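Local coordinates for protein beta-n-acetylhexosaminidase (Streptococcus pneumoniae, PDB 2YLA) that hydrolyses terminal, beta-linked N-acetylhexosamine residues from glycans as a family 20 glycoside hydrolase and probably acts on N-glycans during pneumococcal infection, at residues L131-P136 with L150-A155; A138-V143 with Q183-A188; T189-W194 with K252-Y257. The protein carries 1 engineered substitution. All blocks are in the same frame, centred on the assembly; numbering follows the deposited sequence.

Interaction 1: residues L131-P136 with L150-A155; sequences LGIKNP and LKNEEA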
# COMPACT_ATOMS: atom_id res chain seq x y z
N LEU A 131 23.83 6.37 13.48
CA LEU A 131 23.34 6.35 14.85
C LEU A 131 24.23 5.54 15.79
O LEU A 131 24.00 5.50 17.00
CB LEU A 131 21.91 5.81 14.86
CG LEU A 131 20.81 6.66 15.49
CD1 LEU A 131 21.06 8.15 15.32
CD2 LEU A 131 19.47 6.28 14.88
N GLY A 132 25.25 4.89 15.23
CA GLY A 132 26.22 4.14 16.02
C GLY A 132 26.15 2.63 15.89
O GLY A 132 26.93 1.91 16.51
N ILE A 133 25.21 2.14 15.08
CA ILE A 133 25.06 0.71 14.83
C ILE A 133 25.90 0.29 13.62
O ILE A 133 25.55 0.61 12.48
CB ILE A 133 23.57 0.31 14.65
CG1 ILE A 133 22.75 0.74 15.87
CG2 ILE A 133 23.44 -1.20 14.41
CD1 ILE A 133 21.27 1.00 15.58
N LYS A 134 27.01 -0.40 13.88
CA LYS A 134 27.94 -0.83 12.82
C LYS A 134 27.38 -2.00 12.02
O LYS A 134 26.71 -2.87 12.57
CB LYS A 134 29.28 -1.26 13.41
CG LYS A 134 30.09 -0.18 14.11
CD LYS A 134 31.58 -0.55 14.08
CE LYS A 134 32.28 -0.19 15.39
NZ LYS A 134 32.33 1.28 15.64
N ASN A 135 27.70 -2.01 10.73
CA ASN A 135 27.39 -3.12 9.82
C ASN A 135 25.99 -3.72 9.99
O ASN A 135 25.86 -4.90 10.33
CB ASN A 135 28.46 -4.21 9.95
CG ASN A 135 29.87 -3.65 9.88
OD1 ASN A 135 30.33 -3.24 8.81
ND2 ASN A 135 30.56 -3.64 11.01
N PRO A 136 24.94 -2.92 9.75
CA PRO A 136 23.60 -3.49 9.82
C PRO A 136 23.21 -4.25 8.55
O PRO A 136 22.19 -4.93 8.54
CB PRO A 136 22.71 -2.25 9.99
CG PRO A 136 23.45 -1.17 9.31
CD PRO A 136 24.91 -1.47 9.48
N LEU A 150 20.01 -10.30 9.38
CA LEU A 150 19.12 -10.88 10.39
C LEU A 150 19.85 -11.33 11.65
O LEU A 150 19.24 -11.49 12.71
CB LEU A 150 18.33 -12.05 9.80
CG LEU A 150 17.41 -11.76 8.61
CD1 LEU A 150 16.98 -13.06 7.95
CD2 LEU A 150 16.20 -10.93 9.02
N LYS A 151 21.16 -11.51 11.53
CA LYS A 151 22.00 -11.92 12.66
C LYS A 151 22.52 -10.74 13.49
O LYS A 151 23.11 -10.94 14.55
CB LYS A 151 23.17 -12.79 12.17
CG LYS A 151 22.75 -14.19 11.74
CD LYS A 151 23.84 -15.23 11.99
CE LYS A 151 24.86 -15.28 10.86
NZ LYS A 151 25.77 -16.46 11.00
N ASN A 152 22.31 -9.52 13.01
CA ASN A 152 22.68 -8.34 13.77
C ASN A 152 21.55 -7.95 14.72
O ASN A 152 20.60 -7.27 14.32
CB ASN A 152 23.05 -7.17 12.85
CG ASN A 152 23.74 -6.03 13.58
OD1 ASN A 152 23.54 -5.83 14.78
ND2 ASN A 152 24.54 -5.27 12.85
N GLU A 153 21.66 -8.39 15.97
CA GLU A 153 20.60 -8.18 16.96
C GLU A 153 20.37 -6.70 17.27
O GLU A 153 19.23 -6.28 17.49
CB GLU A 153 20.89 -8.97 18.24
CG GLU A 153 19.62 -9.53 18.91
CD GLU A 153 19.73 -9.67 20.42
OE1 GLU A 153 20.83 -9.45 20.99
OE2 GLU A 153 18.69 -9.99 21.05
N GLU A 154 21.45 -5.93 17.28
CA GLU A 154 21.38 -4.49 17.53
C GLU A 154 20.59 -3.78 16.43
O GLU A 154 19.78 -2.89 16.72
CB GLU A 154 22.80 -3.92 17.63
CG GLU A 154 22.87 -2.49 18.14
CD GLU A 154 24.27 -1.93 18.15
OE1 GLU A 154 25.20 -2.62 17.66
OE2 GLU A 154 24.46 -0.80 18.64
N ALA A 155 20.83 -4.17 15.18
CA ALA A 155 20.11 -3.63 14.02
C ALA A 155 18.64 -4.07 14.02
O ALA A 155 17.75 -3.26 13.77
CB ALA A 155 20.79 -4.06 12.73
O HOH W 1 27.59 -1.52 16.98
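The N-cap asparagine N152 ties the loop after helix 122-130, through the carbonyls of K134 and N135, to the first turn of helix 153-170. The evidence is the two-sided use of the N152 amide. Its OD1 accepts from A155 N at 3.2 Å, which identifies N152 as the N-cap, while ND2 turns outward to the loop and gives one bond to K134 O (3.2 Å) and one to N135 O (2.9 Å). Both acceptors lie in the amide plane of N152, but they are addressed differently. ND2 sits in the carbonyl plane of K134, whereas it stands 54° above that of N135. With CG anti to the backbone N (chi1 -167°), the amide reaches across to the loop, and bonds at both of its ends fix its rotation.

Apolar packing lies beside this polar grip. The methyl of A155 touches P136 CB at 3.8 Å and the CG2 branch of I133 at 4.2 Å. The extended E154 side chain crosses I133 obliquely and brings OE2 to 3.6 Å from I133 CG1, so its acid end lies against hydrocarbon. E154 OE1 takes a bond from a water that is also weakly bonded by K134 N. Beyond the pair, I133 rests on Y67 and F158, and P136 on L125 and M128 of helix 122-130.

G132, with positive phi, ends helix 122-130. The arrangement pairs this Schellman C-cap with an asparagine N-cap at the start of helix 153-170, two helices that follow each other in the catalytic TIM-barrel domain but are separated by short strands.

Interaction 2: residues A138-V143 with Q183-A188; sequences AHFDKV and QYANDA. Engineered in segment 183-188: Q183 (natural residue Glu). With MAN (alpha-D-mannopyranose), chain E; NAG (2-acetamido-2-deoxy-beta-D-glucopyranose), chain B.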
# COMPACT_ATOMS: atom_id res chain seq x y z
N ALA A 138 23.13 -6.88 5.33
CA ALA A 138 23.33 -8.28 4.99
C ALA A 138 24.60 -8.44 4.15
O ALA A 138 25.03 -7.50 3.48
CB ALA A 138 22.12 -8.83 4.26
N HIS A 139 25.19 -9.63 4.19
CA HIS A 139 26.47 -9.88 3.54
C HIS A 139 26.49 -11.23 2.83
O HIS A 139 26.52 -12.28 3.48
CB HIS A 139 27.60 -9.82 4.58
CG HIS A 139 28.96 -9.64 3.99
ND1 HIS A 139 29.99 -9.02 4.67
CD2 HIS A 139 29.47 -10.00 2.78
CE1 HIS A 139 31.07 -9.00 3.92
NE2 HIS A 139 30.78 -9.59 2.77
N PHE A 140 26.50 -11.21 1.50
CA PHE A 140 26.56 -12.45 0.72
C PHE A 140 27.65 -12.43 -0.36
O PHE A 140 28.83 -12.54 -0.02
CB PHE A 140 25.18 -12.83 0.19
CG PHE A 140 24.19 -13.16 1.27
CD1 PHE A 140 24.30 -14.35 2.00
CD2 PHE A 140 23.16 -12.28 1.59
CE1 PHE A 140 23.40 -14.65 3.01
CE2 PHE A 140 22.24 -12.59 2.60
CZ PHE A 140 22.36 -13.77 3.31
N ASP A 141 27.27 -12.29 -1.63
CA ASP A 141 28.26 -12.14 -2.70
C ASP A 141 28.97 -10.79 -2.55
O ASP A 141 30.11 -10.63 -2.98
CB ASP A 141 27.61 -12.24 -4.09
CG ASP A 141 27.05 -13.63 -4.38
OD1 ASP A 141 27.37 -14.60 -3.64
OD2 ASP A 141 26.27 -13.76 -5.35
N LYS A 142 28.28 -9.85 -1.92
CA LYS A 142 28.84 -8.56 -1.53
C LYS A 142 28.04 -8.00 -0.36
O LYS A 142 27.01 -8.57 0.02
CB LYS A 142 28.85 -7.58 -2.71
CG LYS A 142 27.52 -7.39 -3.44
CD LYS A 142 27.40 -5.96 -3.95
CE LYS A 142 26.44 -5.85 -5.14
NZ LYS A 142 27.11 -6.18 -6.43
N VAL A 143 28.52 -6.89 0.21
CA VAL A 143 27.77 -6.19 1.25
C VAL A 143 26.53 -5.60 0.61
O VAL A 143 26.62 -4.95 -0.44
CB VAL A 143 28.61 -5.07 1.93
CG1 VAL A 143 27.86 -4.48 3.13
CG2 VAL A 143 29.97 -5.58 2.36
N GLN A 183 11.73 -9.41 -1.63
CA GLN A 183 13.06 -9.42 -2.26
C GLN A 183 14.23 -9.18 -1.29
O GLN A 183 14.85 -8.12 -1.30
CB GLN A 183 13.09 -8.42 -3.43
CG GLN A 183 11.86 -8.50 -4.33
CD GLN A 183 11.93 -7.58 -5.53
OE1 GLN A 183 12.16 -6.37 -5.39
NE2 GLN A 183 11.71 -8.14 -6.71
N TYR A 184 14.53 -10.19 -0.47
CA TYR A 184 15.63 -10.13 0.49
C TYR A 184 16.98 -10.10 -0.21
O TYR A 184 17.24 -10.91 -1.10
CB TYR A 184 15.57 -11.31 1.47
CG TYR A 184 16.53 -11.21 2.63
CD1 TYR A 184 17.85 -11.66 2.52
CD2 TYR A 184 16.12 -10.66 3.85
CE1 TYR A 184 18.74 -11.57 3.59
CE2 TYR A 184 17.01 -10.57 4.93
CZ TYR A 184 18.31 -11.02 4.79
OH TYR A 184 19.19 -10.93 5.85
N ALA A 185 17.83 -9.16 0.19
CA ALA A 185 19.21 -9.04 -0.31
C ALA A 185 19.37 -9.32 -1.80
O ALA A 185 20.33 -9.97 -2.21
CB ALA A 185 20.15 -9.91 0.52
N ASN A 186 18.44 -8.80 -2.60
CA ASN A 186 18.49 -8.99 -4.06
C ASN A 186 19.73 -8.41 -4.73
O ASN A 186 20.24 -8.98 -5.68
CB ASN A 186 17.21 -8.47 -4.72
CG ASN A 186 16.19 -9.57 -4.99
OD1 ASN A 186 15.41 -9.49 -5.94
ND2 ASN A 186 16.20 -10.62 -4.15
N ASP A 187 20.20 -7.27 -4.22
CA ASP A 187 21.41 -6.64 -4.74
C ASP A 187 22.66 -7.48 -4.44
O ASP A 187 23.60 -7.50 -5.23
CB ASP A 187 21.56 -5.21 -4.21
CG ASP A 187 21.84 -5.15 -2.71
OD1 ASP A 187 21.35 -6.02 -1.96
OD2 ASP A 187 22.55 -4.22 -2.28
N ALA A 188 22.63 -8.19 -3.32
CA ALA A 188 23.80 -8.92 -2.83
C ALA A 188 23.83 -10.39 -3.22
O ALA A 188 24.83 -11.07 -3.00
CB ALA A 188 23.92 -8.77 -1.31
C1 MAN E . 11.10 -7.39 -10.49
C2 MAN E . 10.80 -6.00 -9.91
C3 MAN E . 12.03 -5.11 -10.08
C4 MAN E . 13.29 -5.75 -9.50
C5 MAN E . 13.45 -7.18 -10.01
C6 MAN E . 14.58 -7.91 -9.29
O2 MAN E . 10.51 -6.12 -8.52
O3 MAN E . 11.82 -3.86 -9.46
O4 MAN E . 14.41 -4.97 -9.85
O5 MAN E . 12.25 -7.93 -9.85
O6 MAN E . 15.55 -8.32 -10.24
C1 NAG B . 9.20 -5.63 -8.09
C2 NAG B . 9.36 -5.03 -6.67
C3 NAG B . 9.16 -3.51 -6.56
C4 NAG B . 9.26 -2.84 -7.92
C5 NAG B . 8.22 -3.48 -8.84
C6 NAG B . 8.17 -2.78 -10.20
C7 NAG B . 7.22 -5.78 -5.56
C8 NAG B . 6.70 -6.55 -4.38
N2 NAG B . 8.56 -5.72 -5.65
O3 NAG B . 10.13 -2.97 -5.69
O4 NAG B . 9.04 -1.46 -7.77
O5 NAG B . 8.49 -4.86 -9.06
O6 NAG B . 9.32 -3.09 -10.95
O7 NAG B . 6.43 -5.26 -6.34
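F140 holds its CG beside the backbone N and anti to the carbonyl carbon (chi1 -65°), while Y184 swings its CG anti to the backbone N (chi1 -171°); these two torsions bring the rings together. The side chains cross at about a right angle and touch rim to rim: F140 CE2 lies 3.8 Å from Y184 CE1, each atom near the plane of the other ring, so the pair is no face stack. A185 CB also sits at the F140 edge, 4.0 Å from CD2. A138 CB adds apolar contact with Y184 CE1 and A185 CB, both at 4.4 Å; the Y184 hydroxyl has a weak bond to M148 O.

The polar link, which joins the turn after strand 137-139 to the substrate-binding loop, is made by backbone. D141 N donates to A188 O at 3.1 Å. A188 is bonded to this turn through its O and lies against it through CB, which meets K142 O, and the turn is itself closed by F140 N bonding K142 O. The carboxylate of D187 points to other partners, S144 OG and K145 N, which tie the same short helix to strand 143-144 and the residue after it.

At the far end of 183-188, the engineered Q183 (Glu in nature) meets bound sugar. Its NE2 donates to O2 of the mannose at 3.0 Å and to the ring O5 of that mannose at 3.2 Å. O2 is the oxygen that joins this mannose to the terminal N-acetylglucosamine, which D331, R19 and Y280 also bind. An amide N-H directed at the glycosidic oxygen is consistent with the native glutamate acting there as general acid, as in other family 20 enzymes.

Interaction 3: residues T189-W194 with K252-Y257; sequences TSAQGW and KGWWGY. With NAG (2-acetamido-2-deoxy-beta-D-glucopyranose), chain C; BMA (beta-D-mannopyranose), chain D.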
# COMPACT_ATOMS: atom_id res chain seq x y z
N THR A 189 22.74 -10.89 -3.81
CA THR A 189 22.59 -12.32 -4.10
C THR A 189 22.22 -12.64 -5.55
O THR A 189 21.89 -13.79 -5.86
CB THR A 189 21.52 -12.97 -3.19
OG1 THR A 189 20.25 -12.36 -3.44
CG2 THR A 189 21.88 -12.81 -1.72
N SER A 190 22.30 -11.65 -6.44
CA SER A 190 21.85 -11.78 -7.83
C SER A 190 20.38 -12.19 -7.93
O SER A 190 20.01 -13.06 -8.72
CB SER A 190 22.75 -12.75 -8.62
OG SER A 190 24.07 -12.26 -8.75
N ALA A 191 19.54 -11.54 -7.11
CA ALA A 191 18.10 -11.80 -7.03
C ALA A 191 17.74 -13.25 -6.68
O ALA A 191 16.83 -13.84 -7.26
CB ALA A 191 17.39 -11.34 -8.31
N GLN A 192 18.47 -13.82 -5.73
CA GLN A 192 18.22 -15.19 -5.26
C GLN A 192 18.26 -15.22 -3.73
O GLN A 192 18.72 -16.18 -3.12
CB GLN A 192 19.27 -16.16 -5.82
CG GLN A 192 19.49 -16.09 -7.33
CD GLN A 192 20.78 -16.77 -7.76
OE1 GLN A 192 21.82 -16.13 -7.87
NE2 GLN A 192 20.71 -18.08 -7.97
N GLY A 193 17.75 -14.15 -3.12
CA GLY A 193 17.83 -13.96 -1.67
C GLY A 193 17.26 -15.09 -0.83
O GLY A 193 17.85 -15.46 0.18
N TRP A 194 16.12 -15.63 -1.26
CA TRP A 194 15.47 -16.72 -0.54
C TRP A 194 16.29 -17.99 -0.64
O TRP A 194 16.38 -18.75 0.33
CB TRP A 194 14.05 -16.94 -1.06
CG TRP A 194 13.27 -15.66 -1.10
CD1 TRP A 194 12.81 -15.02 -2.21
CD2 TRP A 194 12.91 -14.85 0.01
NE1 TRP A 194 12.17 -13.86 -1.86
CE2 TRP A 194 12.21 -13.73 -0.49
CE3 TRP A 194 13.09 -14.95 1.40
CZ2 TRP A 194 11.70 -12.73 0.33
CZ3 TRP A 194 12.59 -13.96 2.22
CH2 TRP A 194 11.90 -12.86 1.68
N LYS A 252 4.66 -15.13 -8.84
CA LYS A 252 5.21 -16.41 -8.40
C LYS A 252 6.72 -16.47 -8.65
O LYS A 252 7.39 -17.44 -8.30
CB LYS A 252 4.50 -17.57 -9.11
CG LYS A 252 4.60 -18.90 -8.36
CD LYS A 252 3.74 -19.97 -9.00
CE LYS A 252 4.40 -20.55 -10.23
NZ LYS A 252 3.57 -21.65 -10.76
N GLY A 253 7.25 -15.40 -9.24
CA GLY A 253 8.67 -15.30 -9.51
C GLY A 253 9.03 -15.76 -10.90
O GLY A 253 8.19 -15.81 -11.80
N TRP A 254 10.31 -16.09 -11.08
CA TRP A 254 10.85 -16.51 -12.36
C TRP A 254 11.79 -17.69 -12.13
O TRP A 254 11.78 -18.28 -11.05
CB TRP A 254 11.59 -15.34 -13.03
CG TRP A 254 12.48 -14.56 -12.09
CD1 TRP A 254 13.79 -14.81 -11.80
CD2 TRP A 254 12.11 -13.41 -11.31
NE1 TRP A 254 14.26 -13.89 -10.89
CE2 TRP A 254 13.25 -13.02 -10.57
CE3 TRP A 254 10.93 -12.67 -11.16
CZ2 TRP A 254 13.25 -11.93 -9.70
CZ3 TRP A 254 10.92 -11.58 -10.29
CH2 TRP A 254 12.08 -11.22 -9.58
N TRP A 255 12.58 -18.04 -13.14
CA TRP A 255 13.57 -19.09 -12.98
C TRP A 255 14.59 -18.72 -11.90
O TRP A 255 15.24 -17.67 -11.99
CB TRP A 255 14.30 -19.37 -14.30
CG TRP A 255 15.09 -20.63 -14.22
CD1 TRP A 255 16.33 -20.80 -13.66
CD2 TRP A 255 14.68 -21.93 -14.68
NE1 TRP A 255 16.72 -22.11 -13.76
CE2 TRP A 255 15.73 -22.82 -14.38
CE3 TRP A 255 13.54 -22.41 -15.33
CZ2 TRP A 255 15.67 -24.18 -14.71
CZ3 TRP A 255 13.48 -23.76 -15.66
CH2 TRP A 255 14.54 -24.63 -15.34
N GLY A 256 14.71 -19.58 -10.89
CA GLY A 256 15.66 -19.37 -9.80
C GLY A 256 15.11 -18.54 -8.65
O GLY A 256 15.77 -18.37 -7.62
N TYR A 257 13.90 -18.02 -8.83
CA TYR A 257 13.22 -17.23 -7.81
C TYR A 257 11.86 -17.89 -7.57
O TYR A 257 10.82 -17.38 -7.97
CB TYR A 257 13.07 -15.78 -8.28
CG TYR A 257 12.77 -14.79 -7.18
CD1 TYR A 257 13.74 -14.46 -6.24
CD2 TYR A 257 11.52 -14.17 -7.09
CE1 TYR A 257 13.48 -13.54 -5.23
CE2 TYR A 257 11.25 -13.24 -6.09
CZ TYR A 257 12.23 -12.94 -5.16
OH TYR A 257 11.96 -12.03 -4.16
C1 NAG C . 15.87 -14.21 -15.07
C2 NAG C . 14.36 -14.15 -15.31
C3 NAG C . 13.92 -12.70 -15.57
C4 NAG C . 14.34 -11.85 -14.36
C5 NAG C . 15.84 -12.02 -14.09
C6 NAG C . 16.27 -11.27 -12.82
C7 NAG C . 14.17 -15.42 -17.54
C8 NAG C . 15.26 -14.68 -18.25
N2 NAG C . 13.83 -15.13 -16.27
O1 NAG C . 16.28 -15.54 -14.83
O3 NAG C . 12.53 -12.65 -15.79
O4 NAG C . 14.02 -10.48 -14.50
O5 NAG C . 16.20 -13.39 -13.96
O6 NAG C . 17.58 -11.64 -12.47
O7 NAG C . 13.57 -16.31 -18.15
C1 BMA D . 12.73 -10.21 -13.91
C2 BMA D . 12.70 -8.95 -13.04
C3 BMA D . 11.28 -8.70 -12.47
C4 BMA D . 10.15 -8.98 -13.48
C5 BMA D . 10.44 -10.20 -14.37
C6 BMA D . 9.50 -10.34 -15.56
O2 BMA D . 13.15 -7.83 -13.77
O3 BMA D . 11.17 -7.38 -11.94
O4 BMA D . 8.95 -9.17 -12.75
O5 BMA D . 11.74 -10.12 -14.90
O6 BMA D . 9.36 -11.71 -15.88
O HOH W 2 16.69 -14.28 -10.02
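A191, Q192 and W194 are the residues through which 189-194 meets W254, G256 and Y257. The segment opens with an ST motif, in which T189 OG1 accepts from Q192 N at 3.2 Å; T189 OG1 is also bonded to A185 O. This motif starts on T189, the last residue of helix 186-189, and leads through S190, the first residue to leave helical angles, with positive phi, to A191. There the methyl approaches the edge of the W254 indole, CB to CZ2 4.4 Å, and the carbonyl does two things: A191 O lies near Y257 CD1, and it accepts from a water (2.8 Å) that accepts the N-H of W254 NE1.

Q192, the N-cap, passes beside G256 in the type II turn W254-Y257, which is closed by Y257 N bonding W254 O. W194 NE1 then donates to Y257 OH at 2.9 Å, with the oxygen 18° from the indole plane. Y257 holds CG anti to the backbone N (chi1 -162°), which carries its hydroxyl to W194 NE1. The two rings approach obliquely, planes at 46°, and CD1 of W194 packs against CE1 of Y257. D229 OD2 holds the same hydroxyl, so Y257 OH has two protein partners.

W254 lies between sugar and protein. C4 of the reducing-end N-acetylglucosamine sits 3.8 Å above one face, with C1 of the beta-mannose over the same face, while Y257 CB backs the opposite one.

In the fold, W194 lies in the first turn of helix 193-199 and meets F206 of helix 203-219 edge-to-face; 252-257 is the loop leaving strand 246-249 toward helix 262-267.

All three contacts lie in the family 20 TIM-barrel domain. Interactions 1 and 2 alternate along the chain and have centres 15 Å apart; L150 CG touches Y184 OH at 3.4 Å. Interaction 3 follows in series, its centre 12 Å from that of interaction 2 and 25 Å from that of interaction 1. Helices 186-189 and 193-199 succeed each other across interactions 2 and 3, where N186 O and A191 N are 3.0 Å apart, a probable hydrogen bond, and Q183 CA packs on Y257 OH. The set therefore runs from the outer helix junction of interaction 1 to the loops following strands 176-180 and 246-249, where Q183 and W254 hold successive parts of one bound glycan.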